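Long-range contact in rhino (Drosophila melanogaster, PDB 5XYV), which probably links germline piRNA-cluster chromatin to the piRNA pathway, its chromoshadow domain forming a complex with the N-terminal domain of Deadlock: residues R10-D15 / V31-C36. Numbering follows the deposited sequence.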
ATOM      1  N   ARG B  10      -7.425 -23.082  -4.900  1.00 43.42           N
ATOM      2  CA  ARG B  10      -6.772 -23.811  -5.981  1.00 40.01           C
ATOM      3  C   ARG B  10      -5.582 -24.574  -5.441  1.00 39.36           C
ATOM      4  O   ARG B  10      -5.097 -25.518  -6.065  1.00 37.00           O
ATOM      5  CB  ARG B  10      -6.316 -22.871  -7.093  1.00 36.83           C
ATOM      6  CG  ARG B  10      -7.440 -22.161  -7.791  1.00 35.21           C
ATOM      7  CD  ARG B  10      -6.911 -21.303  -8.925  1.00 37.49           C
ATOM      8  NE  ARG B  10      -7.662 -21.590 -10.144  1.00 47.54           N
ATOM      9  CZ  ARG B  10      -8.627 -20.818 -10.629  1.00 38.19           C
ATOM     10  NH1 ARG B  10      -8.936 -19.688 -10.022  1.00 38.55           N
ATOM     11  NH2 ARG B  10      -9.255 -21.156 -11.737  1.00 38.41           N
ATOM     12  N   GLY B  11      -5.110 -24.142  -4.277  1.00 39.17           N
ATOM     13  CA  GLY B  11      -3.932 -24.710  -3.672  1.00 34.94           C
ATOM     14  C   GLY B  11      -2.693 -24.464  -4.511  1.00 39.14           C
ATOM     15  O   GLY B  11      -1.732 -25.219  -4.403  1.00 39.71           O
ATOM     16  N   LEU B  12      -2.703 -23.428  -5.351  1.00 32.87           N
ATOM     17  CA  LEU B  12      -1.500 -23.086  -6.121  1.00 33.69           C
ATOM     18  C   LEU B  12      -0.703 -21.951  -5.493  1.00 37.64           C
ATOM     19  O   LEU B  12      -1.186 -21.252  -4.598  1.00 38.44           O
ATOM     20  CB  LEU B  12      -1.852 -22.710  -7.560  1.00 36.04           C
ATOM     21  CG  LEU B  12      -2.794 -23.640  -8.314  1.00 36.96           C
ATOM     22  CD1 LEU B  12      -3.266 -22.980  -9.605  1.00 33.12           C
ATOM     23  CD2 LEU B  12      -2.088 -24.954  -8.606  1.00 32.87           C
ATOM     24  N   ASP B  13       0.521 -21.772  -5.971  1.00 40.04           N
ATOM     25  CA  ASP B  13       1.378 -20.698  -5.497  1.00 38.39           C
ATOM     26  C   ASP B  13       1.132 -19.396  -6.253  1.00 38.83           C
ATOM     27  O   ASP B  13       0.953 -19.393  -7.479  1.00 39.95           O
ATOM     28  CB  ASP B  13       2.843 -21.104  -5.618  1.00 43.28           C
ATOM     29  CG  ASP B  13       3.266 -22.078  -4.539  1.00 53.17           C
ATOM     30  OD1 ASP B  13       2.635 -22.089  -3.454  1.00 56.94           O
ATOM     31  OD2 ASP B  13       4.227 -22.836  -4.777  1.00 50.56           O
ATOM     32  N   LEU B  14       1.121 -18.290  -5.511  1.00 39.75           N
ATOM     33  CA  LEU B  14       0.873 -16.968  -6.083  1.00 35.46           C
ATOM     34  C   LEU B  14       1.867 -16.660  -7.208  1.00 39.05           C
ATOM     35  O   LEU B  14       3.071 -16.872  -7.049  1.00 37.78           O
ATOM     36  CB  LEU B  14       0.953 -15.893  -4.994  1.00 34.05           C
ATOM     37  CG  LEU B  14       0.546 -14.462  -5.350  1.00 37.15           C
ATOM     38  CD1 LEU B  14      -0.915 -14.387  -5.717  1.00 32.48           C
ATOM     39  CD2 LEU B  14       0.836 -13.526  -4.193  1.00 34.95           C
ATOM     40  N   ASP B  15       1.362 -16.188  -8.348  1.00 35.50           N
ATOM     41  CA  ASP B  15       2.242 -15.845  -9.454  1.00 38.21           C
ATOM     42  C   ASP B  15       2.483 -14.342  -9.410  1.00 35.04           C
ATOM     43  O   ASP B  15       3.466 -13.881  -8.807  1.00 42.29           O
ATOM     44  CB  ASP B  15       1.643 -16.266 -10.798  1.00 39.09           C
ATOM     45  CG  ASP B  15       2.686 -16.354 -11.905  1.00 43.45           C
ATOM     46  OD1 ASP B  15       3.878 -16.556 -11.583  1.00 49.48           O
ATOM     47  OD2 ASP B  15       2.303 -16.221 -13.087  1.00 46.97           O
ATOM     48  N   VAL B  31      -5.244 -11.567  -8.971  1.00 21.68           N
ATOM     49  CA  VAL B  31      -3.994 -12.311  -8.965  1.00 25.63           C
ATOM     50  C   VAL B  31      -3.999 -13.465  -9.939  1.00 25.78           C
ATOM     51  O   VAL B  31      -5.048 -13.945 -10.370  1.00 23.82           O
ATOM     52  CB  VAL B  31      -3.648 -12.901  -7.545  1.00 29.15           C
ATOM     53  CG1 VAL B  31      -3.505 -11.799  -6.501  1.00 21.43           C
ATOM     54  CG2 VAL B  31      -4.672 -13.999  -7.129  1.00 22.28           C
ATOM     55  N   THR B  32      -2.794 -13.907 -10.266  1.00 25.02           N
ATOM     56  CA  THR B  32      -2.612 -15.118 -11.054  1.00 29.13           C
ATOM     57  C   THR B  32      -1.824 -16.136 -10.228  1.00 29.50           C
ATOM     58  O   THR B  32      -1.091 -15.774  -9.298  1.00 31.67           O
ATOM     59  CB  THR B  32      -1.921 -14.815 -12.384  1.00 25.62           C
ATOM     60  OG1 THR B  32      -0.626 -14.268 -12.125  1.00 34.10           O
ATOM     61  CG2 THR B  32      -2.731 -13.797 -13.158  1.00 30.68           C
ATOM     62  N   TRP B  33      -1.992 -17.409 -10.546  1.00 32.13           N
ATOM     63  CA  TRP B  33      -1.285 -18.453  -9.822  1.00 38.94           C
ATOM     64  C   TRP B  33      -0.313 -19.132 -10.764  1.00 36.61           C
ATOM     65  O   TRP B  33      -0.542 -19.148 -11.972  1.00 32.29           O
ATOM     66  CB  TRP B  33      -2.268 -19.469  -9.236  1.00 28.96           C
ATOM     67  CG  TRP B  33      -3.380 -18.827  -8.505  1.00 30.21           C
ATOM     68  CD1 TRP B  33      -4.620 -18.535  -8.986  1.00 28.69           C
ATOM     69  CD2 TRP B  33      -3.361 -18.387  -7.144  1.00 31.99           C
ATOM     70  NE1 TRP B  33      -5.375 -17.934  -8.006  1.00 27.34           N
ATOM     71  CE2 TRP B  33      -4.623 -17.835  -6.862  1.00 28.93           C
ATOM     72  CE3 TRP B  33      -2.392 -18.402  -6.134  1.00 30.64           C
ATOM     73  CZ2 TRP B  33      -4.947 -17.301  -5.605  1.00 30.64           C
ATOM     74  CZ3 TRP B  33      -2.705 -17.874  -4.902  1.00 26.67           C
ATOM     75  CH2 TRP B  33      -3.973 -17.334  -4.642  1.00 30.35           C
ATOM     76  N   LYS B  34       0.743 -19.722 -10.209  1.00 32.46           N
ATOM     77  CA  LYS B  34       1.705 -20.444 -11.027  1.00 37.51           C
ATOM     78  C   LYS B  34       1.101 -21.706 -11.618  1.00 39.47           C
ATOM     79  O   LYS B  34       0.503 -22.519 -10.897  1.00 37.65           O
ATOM     80  CB  LYS B  34       2.947 -20.791 -10.215  1.00 37.78           C
ATOM     81  CG  LYS B  34       3.792 -19.574  -9.850  1.00 42.99           C
ATOM     82  CD  LYS B  34       4.976 -19.941  -8.973  1.00 40.53           C
ATOM     83  CE  LYS B  34       5.769 -18.704  -8.603  1.00 43.17           C
ATOM     84  NZ  LYS B  34       6.887 -19.022  -7.669  1.00 54.03           N
ATOM     85  N   GLY B  35       1.250 -21.857 -12.933  1.00 39.23           N
ATOM     86  CA  GLY B  35       0.790 -23.054 -13.610  1.00 41.49           C
ATOM     87  C   GLY B  35      -0.642 -22.928 -14.083  1.00 45.42           C
ATOM     88  O   GLY B  35      -1.166 -23.812 -14.772  1.00 51.31           O
ATOM     89  N   CYS B  36      -1.273 -21.818 -13.713  1.00 38.12           N
ATOM     90  CA  CYS B  36      -2.659 -21.558 -14.068  1.00 35.43           C
ATOM     91  C   CYS B  36      -2.820 -20.247 -14.813  1.00 34.26           C
ATOM     92  O   CYS B  36      -2.122 -19.282 -14.533  1.00 36.65           O
ATOM     93  CB  CYS B  36      -3.534 -21.553 -12.812  1.00 37.23           C
ATOM     94  SG  CYS B  36      -5.274 -21.146 -13.104  1.00 40.72           S
TER
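At the open end of the chromoshadow domain's antiparallel hairpin of strands 14-23 and 26-33, Leu14 and Trp33 form a non-hydrogen-bonded pair whose side chains diverge, though the end of Leu14 comes back to the ring. Backbone hydrogen bonds flank it, Lys34 N to Asp13 O at 2.8 Å and Asp15 N to Thr32 O at 2.7 Å. With CG opposite its carbonyl carbon (chi1 -49°), Trp33 carries its indole back beside Val31. Val31 CG2 and Leu14 CD1 lie over one face, Leu14 CD1 3.6 Å from Val31 CB. Arg10 and Leu12 pack on the other side, Arg10 CD 3.6 Å from Trp33 CD1 and Leu12 O 3.5 Å from Trp33 CE3, while Asp13 C meets the edge. Leu12 CD1 rests against both Trp33 CB and Cys36 CB, 3.5 Å from the latter, two residues of the type II turn 33-36. Lys34 stretches across Asp15, its CG 3.5 Å from Asp15 OD1. Replacing Trp33 by an alanine would probably open a gap between Arg10 CD and the Leu14-Val31 pair and leave Asp40 with one donor fewer. Asp40, on neighbouring strand 39-43, accepts from Trp33 NE1 and forms a salt bridge with Arg10; Val42 of that strand touches both Val31 and Trp33, joining the hairpin end to the third strand.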